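Local structure of FAD-binding PCMH-type domain-containing protein (Gibberella zeae, 6YJO) at residues T76-I81 with G192-L197; D148-G153 with G318-M323; E257-M262 with I277-S282; Q263-T268 with T299-L304; D385-G388 with A393-N396. The protein binds FAD, covalently linked to the chain through a histidine and a cysteine, and is probably an oligosaccharide-oxidising flavoenzyme. All coordinates share one frame; numbering follows the deposited sequence.

Contact 1. Residues T76-I81 with G192-L197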
# COMPACT_ATOMS: atom_id res chain seq x y z
N THR A 76 -18.29 -2.74 -15.60
CA THR A 76 -17.29 -2.33 -16.59
C THR A 76 -17.43 -0.86 -16.96
O THR A 76 -16.61 -0.37 -17.75
CB THR A 76 -17.39 -3.19 -17.86
OG1 THR A 76 -18.61 -2.90 -18.55
CG2 THR A 76 -17.32 -4.67 -17.51
N THR A 77 -18.43 -0.16 -16.43
CA THR A 77 -18.61 1.26 -16.68
C THR A 77 -18.85 1.97 -15.36
O THR A 77 -19.26 1.36 -14.36
CB THR A 77 -19.79 1.55 -17.62
OG1 THR A 77 -21.02 1.16 -16.99
CG2 THR A 77 -19.63 0.79 -18.94
N VAL A 78 -18.61 3.28 -15.37
CA VAL A 78 -18.89 4.10 -14.20
C VAL A 78 -20.36 4.01 -13.83
O VAL A 78 -20.72 4.06 -12.65
CB VAL A 78 -18.47 5.56 -14.45
CG1 VAL A 78 -18.52 6.36 -13.16
CG2 VAL A 78 -17.09 5.62 -15.09
N LYS A 79 -21.24 3.87 -14.83
CA LYS A 79 -22.67 3.85 -14.56
C LYS A 79 -23.06 2.61 -13.77
O LYS A 79 -23.86 2.69 -12.83
CB LYS A 79 -23.44 3.92 -15.88
CG LYS A 79 -24.76 4.66 -15.78
CD LYS A 79 -25.94 3.71 -15.72
CE LYS A 79 -27.24 4.48 -15.56
NZ LYS A 79 -27.22 5.34 -14.35
N HIS A 80 -22.49 1.45 -14.12
CA HIS A 80 -22.72 0.24 -13.32
C HIS A 80 -22.42 0.50 -11.85
O HIS A 80 -23.22 0.16 -10.97
CB HIS A 80 -21.85 -0.90 -13.85
CG HIS A 80 -22.20 -1.34 -15.24
ND1 HIS A 80 -21.24 -1.71 -16.16
CD2 HIS A 80 -23.39 -1.47 -15.87
CE1 HIS A 80 -21.83 -2.05 -17.30
NE2 HIS A 80 -23.14 -1.91 -17.14
N ILE A 81 -21.26 1.10 -11.56
CA ILE A 81 -20.91 1.41 -10.18
C ILE A 81 -21.98 2.29 -9.54
O ILE A 81 -22.47 2.00 -8.44
CB ILE A 81 -19.52 2.09 -10.12
CG1 ILE A 81 -18.43 1.10 -10.52
CG2 ILE A 81 -19.24 2.61 -8.72
CD1 ILE A 81 -17.37 1.69 -11.44
N GLY A 192 -6.64 13.50 -9.60
CA GLY A 192 -8.05 13.46 -9.28
C GLY A 192 -8.63 12.13 -9.70
O GLY A 192 -7.94 11.28 -10.27
N ALA A 193 -9.91 11.95 -9.40
CA ALA A 193 -10.58 10.69 -9.71
C ALA A 193 -12.07 10.89 -9.87
O ALA A 193 -12.71 11.60 -9.09
CB ALA A 193 -10.33 9.65 -8.61
N THR A 194 -12.63 10.24 -10.89
CA THR A 194 -14.06 10.03 -10.97
C THR A 194 -14.47 9.08 -9.84
O THR A 194 -13.95 7.97 -9.74
CB THR A 194 -14.43 9.44 -12.33
OG1 THR A 194 -13.86 10.25 -13.37
CG2 THR A 194 -15.94 9.39 -12.50
N ILE A 195 -15.37 9.54 -8.97
CA ILE A 195 -15.73 8.81 -7.76
C ILE A 195 -17.24 8.85 -7.59
O ILE A 195 -17.89 9.85 -7.90
CB ILE A 195 -15.02 9.40 -6.52
CG1 ILE A 195 -15.41 8.63 -5.26
CG2 ILE A 195 -15.35 10.88 -6.36
CD1 ILE A 195 -14.59 9.00 -4.05
N VAL A 196 -17.80 7.74 -7.10
CA VAL A 196 -19.23 7.61 -6.86
C VAL A 196 -19.47 7.72 -5.36
O VAL A 196 -19.02 6.87 -4.58
CB VAL A 196 -19.77 6.28 -7.40
CG1 VAL A 196 -21.27 6.16 -7.17
CG2 VAL A 196 -19.44 6.14 -8.88
N LEU A 197 -20.18 8.77 -4.95
CA LEU A 197 -20.49 8.95 -3.54
C LEU A 197 -21.64 8.02 -3.13
O LEU A 197 -22.32 7.41 -3.96
CB LEU A 197 -20.85 10.40 -3.26
CG LEU A 197 -19.89 11.44 -3.85
CD1 LEU A 197 -20.28 12.85 -3.40
CD2 LEU A 197 -18.45 11.13 -3.47

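Contact 2. Residues D148-G153 with G318-M323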
# COMPACT_ATOMS: atom_id res chain seq x y z
N ASP A 148 1.65 -0.51 -19.66
CA ASP A 148 0.98 0.32 -20.66
C ASP A 148 1.54 1.74 -20.70
O ASP A 148 1.48 2.39 -21.76
CB ASP A 148 -0.52 0.36 -20.38
CG ASP A 148 -1.25 -0.83 -20.99
OD1 ASP A 148 -0.60 -1.86 -21.24
OD2 ASP A 148 -2.47 -0.71 -21.23
N LEU A 149 2.08 2.25 -19.59
CA LEU A 149 2.62 3.61 -19.60
C LEU A 149 3.98 3.66 -20.29
O LEU A 149 4.29 4.62 -21.00
CB LEU A 149 2.75 4.14 -18.18
CG LEU A 149 1.46 4.56 -17.47
CD1 LEU A 149 1.79 5.03 -16.06
CD2 LEU A 149 0.74 5.64 -18.24
N PHE A 150 4.81 2.63 -20.10
CA PHE A 150 6.11 2.58 -20.75
C PHE A 150 5.99 2.29 -22.24
O PHE A 150 6.90 2.64 -22.99
CB PHE A 150 6.98 1.52 -20.08
CG PHE A 150 8.36 1.39 -20.67
CD1 PHE A 150 8.60 0.52 -21.71
CD2 PHE A 150 9.41 2.15 -20.17
CE1 PHE A 150 9.87 0.40 -22.26
CE2 PHE A 150 10.68 2.04 -20.71
CZ PHE A 150 10.91 1.16 -21.75
N GLN A 151 4.89 1.68 -22.68
CA GLN A 151 4.69 1.34 -24.08
C GLN A 151 3.81 2.34 -24.83
O GLN A 151 3.98 2.50 -26.04
CB GLN A 151 4.07 -0.06 -24.20
CG GLN A 151 4.11 -0.64 -25.61
CD GLN A 151 2.80 -0.49 -26.35
OE1 GLN A 151 2.68 0.32 -27.27
NE2 GLN A 151 1.80 -1.27 -25.95
N PHE A 152 2.88 3.02 -24.15
CA PHE A 152 2.15 4.11 -24.79
C PHE A 152 3.06 5.30 -25.03
O PHE A 152 2.91 6.02 -26.02
CB PHE A 152 0.95 4.51 -23.95
CG PHE A 152 -0.16 3.49 -23.91
CD1 PHE A 152 -0.13 2.37 -24.74
CD2 PHE A 152 -1.23 3.65 -23.05
CE1 PHE A 152 -1.15 1.44 -24.70
CE2 PHE A 152 -2.25 2.72 -23.01
CZ PHE A 152 -2.21 1.61 -23.83
N GLY A 153 4.01 5.54 -24.12
CA GLY A 153 5.08 6.49 -24.32
C GLY A 153 6.37 5.88 -23.81
O GLY A 153 6.79 4.82 -24.29
N GLY A 318 20.30 -1.82 -16.22
CA GLY A 318 19.38 -2.20 -17.26
C GLY A 318 18.21 -1.24 -17.37
O GLY A 318 18.24 -0.14 -16.83
N GLY A 319 17.18 -1.69 -18.08
CA GLY A 319 16.01 -0.87 -18.32
C GLY A 319 15.10 -0.77 -17.10
O GLY A 319 15.29 -1.44 -16.09
N TRP A 320 14.10 0.10 -17.22
CA TRP A 320 13.16 0.33 -16.13
C TRP A 320 12.22 -0.85 -15.95
O TRP A 320 11.94 -1.25 -14.82
CB TRP A 320 12.38 1.62 -16.41
CG TRP A 320 11.03 1.75 -15.73
CD1 TRP A 320 9.81 1.46 -16.27
CD2 TRP A 320 10.78 2.25 -14.41
NE1 TRP A 320 8.82 1.73 -15.36
CE2 TRP A 320 9.39 2.21 -14.21
CE3 TRP A 320 11.60 2.71 -13.38
CZ2 TRP A 320 8.79 2.62 -13.02
CZ3 TRP A 320 11.01 3.12 -12.19
CH2 TRP A 320 9.62 3.07 -12.02
N ILE A 321 11.75 -1.43 -17.06
CA ILE A 321 10.90 -2.61 -16.98
C ILE A 321 11.70 -3.80 -16.48
O ILE A 321 11.14 -4.72 -15.87
CB ILE A 321 10.26 -2.89 -18.36
CG1 ILE A 321 9.30 -1.75 -18.74
CG2 ILE A 321 9.53 -4.22 -18.36
CD1 ILE A 321 8.05 -1.66 -17.86
N GLN A 322 13.01 -3.80 -16.70
CA GLN A 322 13.85 -4.87 -16.17
C GLN A 322 13.89 -4.83 -14.65
O GLN A 322 13.78 -5.87 -13.99
CB GLN A 322 15.26 -4.76 -16.76
CG GLN A 322 15.99 -6.08 -16.88
CD GLN A 322 17.13 -6.01 -17.88
OE1 GLN A 322 17.53 -4.93 -18.32
NE2 GLN A 322 17.67 -7.17 -18.25
N MET A 323 14.02 -3.63 -14.07
CA MET A 323 14.07 -3.51 -12.62
C MET A 323 12.74 -3.91 -11.99
O MET A 323 12.72 -4.55 -10.93
CB MET A 323 14.44 -2.08 -12.23
CG MET A 323 14.36 -1.79 -10.73
SD MET A 323 12.69 -1.39 -10.13
CE MET A 323 12.22 -0.04 -11.23

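Contact 3. Residues E257-M262 with I277-S282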
# COMPACT_ATOMS: atom_id res chain seq x y z
N GLU A 257 24.58 -1.57 15.50
CA GLU A 257 25.43 -0.63 14.76
C GLU A 257 24.93 -0.46 13.33
O GLU A 257 24.73 0.67 12.86
CB GLU A 257 26.88 -1.12 14.78
CG GLU A 257 27.82 -0.25 15.60
CD GLU A 257 27.36 -0.08 17.04
OE1 GLU A 257 27.05 1.07 17.42
OE2 GLU A 257 27.31 -1.08 17.77
N GLY A 258 24.73 -1.57 12.63
CA GLY A 258 24.35 -1.49 11.22
C GLY A 258 23.07 -0.71 11.00
O GLY A 258 22.96 0.06 10.04
N LEU A 259 22.08 -0.90 11.87
CA LEU A 259 20.82 -0.19 11.72
C LEU A 259 20.98 1.29 12.07
O LEU A 259 20.37 2.15 11.43
CB LEU A 259 19.74 -0.84 12.59
CG LEU A 259 19.27 -2.20 12.06
CD1 LEU A 259 18.54 -2.99 13.13
CD2 LEU A 259 18.39 -2.03 10.83
N LEU A 260 21.81 1.60 13.07
CA LEU A 260 22.09 2.99 13.38
C LEU A 260 22.84 3.66 12.23
O LEU A 260 22.61 4.84 11.94
CB LEU A 260 22.90 3.09 14.68
CG LEU A 260 22.08 2.88 15.95
CD1 LEU A 260 22.98 2.53 17.14
CD2 LEU A 260 21.23 4.12 16.26
N ALA A 261 23.72 2.92 11.56
CA ALA A 261 24.43 3.49 10.42
C ALA A 261 23.49 3.74 9.24
O ALA A 261 23.72 4.67 8.46
CB ALA A 261 25.57 2.56 9.99
N MET A 262 22.43 2.95 9.12
CA MET A 262 21.49 3.13 8.02
C MET A 262 20.60 4.35 8.24
O MET A 262 20.25 5.04 7.27
CB MET A 262 20.63 1.88 7.85
CG MET A 262 21.19 0.88 6.87
SD MET A 262 20.08 -0.53 6.63
CE MET A 262 18.64 0.28 5.94
N ILE A 277 16.01 -2.80 3.83
CA ILE A 277 16.76 -3.93 4.37
C ILE A 277 15.78 -5.03 4.77
O ILE A 277 14.97 -4.84 5.68
CB ILE A 277 17.65 -3.55 5.57
CG1 ILE A 277 18.37 -4.80 6.08
CG2 ILE A 277 16.83 -2.90 6.68
CD1 ILE A 277 19.40 -4.52 7.15
N TYR A 278 15.87 -6.17 4.10
CA TYR A 278 15.20 -7.38 4.54
C TYR A 278 15.95 -7.97 5.73
O TYR A 278 17.16 -8.20 5.65
CB TYR A 278 15.14 -8.39 3.38
CG TYR A 278 14.84 -9.82 3.79
CD1 TYR A 278 15.84 -10.64 4.31
CD2 TYR A 278 13.58 -10.36 3.62
CE1 TYR A 278 15.58 -11.94 4.68
CE2 TYR A 278 13.31 -11.67 3.98
CZ TYR A 278 14.31 -12.45 4.51
OH TYR A 278 14.05 -13.75 4.87
N MET A 279 15.23 -8.22 6.82
CA MET A 279 15.77 -8.96 7.96
C MET A 279 14.93 -10.20 8.16
O MET A 279 13.71 -10.10 8.36
CB MET A 279 15.79 -8.11 9.23
CG MET A 279 16.39 -6.74 9.06
SD MET A 279 16.57 -5.86 10.62
CE MET A 279 17.68 -6.94 11.52
N GLY A 280 15.57 -11.37 8.11
CA GLY A 280 14.90 -12.62 8.33
C GLY A 280 15.54 -13.41 9.45
O GLY A 280 16.48 -12.96 10.10
N PRO A 281 15.03 -14.62 9.69
CA PRO A 281 15.52 -15.41 10.83
C PRO A 281 16.96 -15.88 10.70
O PRO A 281 17.57 -16.23 11.72
CB PRO A 281 14.55 -16.60 10.88
CG PRO A 281 14.01 -16.71 9.49
CD PRO A 281 13.92 -15.30 8.99
N SER A 282 17.53 -15.91 9.49
CA SER A 282 18.86 -16.46 9.28
C SER A 282 19.84 -15.48 8.64
O SER A 282 20.98 -15.87 8.37
CB SER A 282 18.77 -17.73 8.42
OG SER A 282 17.58 -17.73 7.64

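Contact 4. Residues Q263-T268 with T299-L304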
# COMPACT_ATOMS: atom_id res chain seq x y z
N GLN A 263 20.22 4.62 9.49
CA GLN A 263 19.47 5.83 9.78
C GLN A 263 20.22 7.06 9.30
O GLN A 263 19.66 7.93 8.64
CB GLN A 263 19.19 5.94 11.28
CG GLN A 263 18.52 4.72 11.90
CD GLN A 263 17.83 5.04 13.20
OE1 GLN A 263 16.61 4.92 13.33
NE2 GLN A 263 18.61 5.44 14.20
N LYS A 264 21.51 7.14 9.64
CA LYS A 264 22.33 8.27 9.20
C LYS A 264 22.37 8.35 7.68
O LYS A 264 22.21 9.43 7.10
CB LYS A 264 23.75 8.13 9.76
CG LYS A 264 23.81 7.98 11.28
CD LYS A 264 25.16 7.42 11.74
CE LYS A 264 26.28 8.44 11.60
NZ LYS A 264 27.41 8.14 12.51
N PHE A 265 22.56 7.20 7.02
CA PHE A 265 22.62 7.18 5.56
C PHE A 265 21.28 7.55 4.94
O PHE A 265 21.24 8.11 3.83
CB PHE A 265 23.07 5.80 5.09
CG PHE A 265 23.37 5.73 3.63
CD1 PHE A 265 24.47 6.40 3.11
CD2 PHE A 265 22.58 4.98 2.77
CE1 PHE A 265 24.76 6.34 1.76
CE2 PHE A 265 22.87 4.92 1.43
CZ PHE A 265 23.96 5.60 0.92
N ALA A 266 20.17 7.25 5.62
CA ALA A 266 18.86 7.62 5.10
C ALA A 266 18.66 9.12 5.07
O ALA A 266 17.81 9.61 4.33
CB ALA A 266 17.76 6.97 5.95
N VAL A 267 19.44 9.87 5.86
CA VAL A 267 19.31 11.32 5.88
C VAL A 267 20.14 11.95 4.76
O VAL A 267 19.73 12.97 4.18
CB VAL A 267 19.73 11.86 7.26
CG1 VAL A 267 19.66 13.39 7.29
CG2 VAL A 267 18.86 11.25 8.35
N THR A 268 21.29 11.37 4.45
CA THR A 268 22.28 12.03 3.60
C THR A 268 22.34 11.50 2.17
O THR A 268 22.83 12.22 1.29
CB THR A 268 23.68 11.89 4.22
OG1 THR A 268 23.98 10.50 4.41
CG2 THR A 268 23.75 12.61 5.56
N THR A 299 29.73 5.27 -5.45
CA THR A 299 30.07 6.45 -4.66
C THR A 299 28.98 6.78 -3.65
O THR A 299 29.28 7.27 -2.56
CB THR A 299 30.32 7.64 -5.58
OG1 THR A 299 29.25 7.75 -6.53
CG2 THR A 299 31.64 7.48 -6.32
N ALA A 300 27.71 6.53 -4.00
CA ALA A 300 26.63 6.82 -3.07
C ALA A 300 26.65 5.88 -1.87
O ALA A 300 26.34 6.29 -0.74
CB ALA A 300 25.28 6.73 -3.79
N LEU A 301 27.01 4.62 -2.10
CA LEU A 301 27.01 3.62 -1.03
C LEU A 301 28.27 3.65 -0.18
O LEU A 301 28.27 3.10 0.92
CB LEU A 301 26.85 2.22 -1.63
CG LEU A 301 25.44 1.84 -2.09
CD1 LEU A 301 25.46 0.46 -2.74
CD2 LEU A 301 24.47 1.87 -0.91
N ARG A 302 29.34 4.27 -0.67
CA ARG A 302 30.62 4.23 0.03
C ARG A 302 30.52 4.58 1.51
O ARG A 302 31.11 3.87 2.34
CB ARG A 302 31.62 5.16 -0.68
CG ARG A 302 33.07 4.87 -0.33
CD ARG A 302 34.07 5.72 -1.13
NE ARG A 302 33.80 5.70 -2.56
CZ ARG A 302 33.95 4.64 -3.35
NH1 ARG A 302 34.36 3.48 -2.85
NH2 ARG A 302 33.68 4.73 -4.65
N PRO A 303 29.79 5.63 1.92
CA PRO A 303 29.76 5.94 3.36
C PRO A 303 29.04 4.88 4.18
O PRO A 303 29.48 4.58 5.30
CB PRO A 303 29.03 7.30 3.42
CG PRO A 303 29.04 7.83 2.01
CD PRO A 303 29.03 6.61 1.13
N LEU A 304 27.96 4.31 3.67
CA LEU A 304 27.25 3.27 4.41
C LEU A 304 28.04 1.97 4.44
O LEU A 304 28.19 1.35 5.50
CB LEU A 304 25.86 3.04 3.80
CG LEU A 304 25.07 1.83 4.31
CD1 LEU A 304 24.89 1.87 5.82
CD2 LEU A 304 23.73 1.75 3.61

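Contact 5. Residues D385-G388 with A393-N396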
# COMPACT_ATOMS: atom_id res chain seq x y z
N ASP A 385 12.10 0.09 4.90
CA ASP A 385 12.40 1.00 3.81
C ASP A 385 12.96 2.31 4.35
O ASP A 385 12.55 2.79 5.41
CB ASP A 385 11.15 1.29 2.98
CG ASP A 385 10.66 0.08 2.22
OD1 ASP A 385 11.30 -0.29 1.21
OD2 ASP A 385 9.63 -0.51 2.63
N LEU A 386 13.92 2.88 3.63
CA LEU A 386 14.33 4.26 3.88
C LEU A 386 13.30 5.16 3.21
O LEU A 386 13.23 5.25 1.98
CB LEU A 386 15.75 4.50 3.36
CG LEU A 386 16.81 3.56 3.94
CD1 LEU A 386 18.21 4.09 3.65
CD2 LEU A 386 16.62 3.34 5.44
N PHE A 387 12.50 5.84 4.03
CA PHE A 387 11.23 6.42 3.62
C PHE A 387 11.28 7.93 3.44
O PHE A 387 10.81 8.45 2.42
CB PHE A 387 10.16 6.06 4.65
CG PHE A 387 8.78 6.56 4.32
CD1 PHE A 387 7.94 5.82 3.51
CD2 PHE A 387 8.32 7.76 4.84
CE1 PHE A 387 6.67 6.27 3.21
CE2 PHE A 387 7.05 8.21 4.54
CZ PHE A 387 6.23 7.47 3.72
N GLY A 388 11.81 8.66 4.42
CA GLY A 388 11.76 10.11 4.40
C GLY A 388 13.12 10.77 4.48
O GLY A 388 14.12 10.24 3.98
N ALA A 393 11.68 12.45 -1.80
CA ALA A 393 10.64 13.26 -2.43
C ALA A 393 9.32 13.19 -1.68
O ALA A 393 8.45 14.03 -1.91
CB ALA A 393 10.44 12.82 -3.88
N VAL A 394 9.15 12.21 -0.79
CA VAL A 394 7.92 12.10 -0.02
C VAL A 394 7.85 13.19 1.04
O VAL A 394 6.76 13.69 1.36
CB VAL A 394 7.82 10.70 0.61
CG1 VAL A 394 6.53 10.57 1.42
CG2 VAL A 394 7.91 9.63 -0.47
N THR A 395 9.00 13.58 1.60
CA THR A 395 9.00 14.40 2.80
C THR A 395 8.36 15.76 2.57
O THR A 395 7.59 16.25 3.41
CB THR A 395 10.44 14.55 3.31
OG1 THR A 395 10.99 13.25 3.54
CG2 THR A 395 10.47 15.34 4.61
N ASN A 396 8.67 16.40 1.44
CA ASN A 396 8.12 17.71 1.11
C ASN A 396 7.38 17.68 -0.22
O ASN A 396 7.47 18.62 -1.02
CB ASN A 396 9.23 18.77 1.09
CG ASN A 396 9.90 18.92 2.44
OD1 ASN A 396 11.08 18.62 2.60
ND2 ASN A 396 9.14 19.39 3.43

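Contact 1. Residues T76-I81 with G192-L197
The first turn of helix 78-90 lies against strand 190-196, with the CA atoms of Ile81 and Val196 7.2 Å apart. Beta-branched side chains do the touching, through their methyl groups. Ile81 puts its CG2 methyl 3.5 Å from CG2 of Val196; CG2 of Ile81 lies opposite its own backbone N, while CG1, the start of the longer branch, is turned beside the N (chi1 -67°). One turn earlier Val78 sets CG1 4.0 Å from the methyl CG2 of Thr194, the valine lying nearly perpendicular to the threonine. Every second strand residue, Thr194 and Val196, faces the helix, whereas Ile195 points away and packs on Val227 of strand 226-236. The helix start is held by a capping box: Thr77 OG1 accepts from His80 N at 3.2 Å, nearly straight at 167°, and His80 ND1 accepts in return from Thr77 N, a more bent bond; Thr76 N adds a second donor to the same ND1. Ile202 of strand 202-206 extends the apolar patch beside Val78 and Thr194. Being purely apolar, the contact rests on the fit of beta-branched side chains, whose few torsions suit close helix-on-sheet packing in this FAD-binding domain.

Contact 2. Residues D148-G153 with G318-M323
Phe150, near the end of helix 142-152, lays one face of its ring against Ile321 in the first turn of helix 320-326, and this is the tight part of the contact. CG1 of Ile321 stands 3.9 Å from the centroid of the Phe150 ring and 17° off its normal, a CH-pi contact made by a methylene over the face, displaced somewhat toward the rim. The same branch continues to CD1, which reaches back to 4.0 Å from CB of Phe150, so the isoleucine follows the phenylalanine from ring to stem. With CG opposite the backbone N (chi1 -179°), Phe150 stretches across to the other helix. A flat aromatic suits this place because it offers a broad apolar surface to a slim aliphatic branch.

This close pair lies at the partly exposed border of the contact. The looser part is on the buried side, where Trp320 adds a slighter, oblique touch: its CD1 is 4.0 Å from CD2 of Phe150, the two side chains running by one another and pointing opposite ways. Gln322, on the solvent side of helix 320-326, folds back so that its OE1 accepts from Gly319 N at 3.3 Å. Around the contact, Phe150 also packs on Ala237 and Trp320 on Pro238, both in the connection between strands 226-236 and 242-248, while Leu149 turns to Val126 of strand 126-128.

Contact 3. Residues E257-M262 with I277-S282
This is a buried helix-on-sheet contact: helix 252-268 lies on one face of the seven-stranded antiparallel sheet and packs on strand 273-280, which follows it in the chain and runs between strands 283-290 and 380-386. The two elements meet through bulky apolar side chains, as their backbones stay well apart: the nearest CA atoms, of Leu259 and Ile277, are 9.2 Å from each other. Such spacing is what a layer of leucine, isoleucine and methionine can fill. On the strand, Ile277 and Met279 alternate with Tyr278, so the first two face the helix. On the helix, Met262 points at the strand, while Leu259 leaves to one side and bends its CD2 in toward it, to within 4.2 Å of SD of Met279, a modest touch between a methyl and a sulfur.

Neighbouring strands and another helix complete the layer. Ile286 of strand 283-290 touches both Met262 and Ile277. Val360 of helix 357-371 packs on Leu259, and Glu257 makes a salt bridge with Arg357 at the start of that helix.

Unbranched methionine can bend to fit what lies below, and Met262 does so at its last torsion (chi3 63°), which turns the terminal methyl toward Ile277. Its SD lies 4.0 Å from CB of Ile277, and CE comes 3.7 Å from Ile277 CG2, the closest approach between the two segments.

Contact 4. Residues Q263-T268 with T299-L304
Phe265 is the bump of this contact, its ring set as a knob in a hollow of helix 294-308 formed by Ala300, Leu301, Pro303 and Leu304. With CG opposite the backbone N (chi1 -171°), the ring leaves helix 252-268 pointing at the neighbouring helix. Leu304 makes one wall: its CB sits 3.8 Å from the ring centroid and 15° off the normal, a CH-pi contact over the face, while its CD2 closes on CD2 of Phe265 at 3.5 Å. The far end of the ring faces Ala300, whose carbonyl O lies at the ring edge, near its plane, between CE1 and CZ and 3.0 Å from each. The small alanine suits a position where the ring comes close to the backbone. Leu301 reaches round with CD2, 4.2 Å from Phe265 CE2. The helix is kinked here: Pro303 has no N-H to give, and Leu304 N does not bond to Ala300 O, its acceptor in a regular helix, which instead faces the ring edge.

The result is knob-into-hole packing of two roughly antiparallel helices, 252-268 and 294-308, their segment axes at 149° and 10.1 Å apart, with Phe265 and Leu304 also resting on Met275 of the antiparallel sheet.

Contact 5. Residues D385-G388 with A393-N396
Phe387, just past strand 380-386, brings the far end of its ring against Val394, overlapping the valine's CG1 methyl with both CZ and CE2. Each of these ring atoms is 3.9 Å from Val394 CG1, and the two side chains cross at close to 90°. Phe387 holds CG opposite its backbone N (chi1 -178°), an extended posture that carries the ring out to the valine. The same trans placement of CG1 in Val394 (chi1 180°) presents that methyl to the ring. A large flat residue and a compact branched one suit this buried corner, where a loop folds back on the strand it has just left.

Beside them the main chain itself comes close. Thr395 OG1 lies 3.3 Å from CA of Gly388, which, with no side chain, presents bare main chain to the hydroxyl; the CA atoms of the two residues are 5.3 Å apart. The hydroxyl has its polar partner in Gly389 O, within the intervening turn, and Ser392 OG is hydrogen-bonded both to Phe387 O and to Val394 N, linking the two ends of that turn.

Phe387 also meets the ring of Tyr176, an FAD-binding residue, with the planes at about 25°, which places the contact in the second shell of the flavin, and Leu185 touches both Phe387 and Val394. Among the larger elements, Phe387 packs on strand 417-423, while the preceding Leu386 turns to helix 252-268.

In the fold
Contacts 3, 4 and 5 form one continuous apolar region. Contacts 3 and 4 share helix 252-268, and Met262 CG lies 4.0 Å from Leu304 CD1; Leu386 of contact 5 joins both, its CD2 being 3.7 Å from Met262 CE and its CD1 3.7 Å from Ala266 CB. Contact 5 is the part of this region nearest the cofactor, the Phe387 side chain being about 8 Å from FAD. Contacts 1 and 2 stand apart from this region and from each other, their nearest atoms about 13 Å apart. Contact 1 belongs to the FAD-binding domain, with the Ile81 side chain about 7 Å from FAD, and its centre is about 44 Å from that of contact 3. The Trp320 side chain of contact 2 is about 12 Å from FAD.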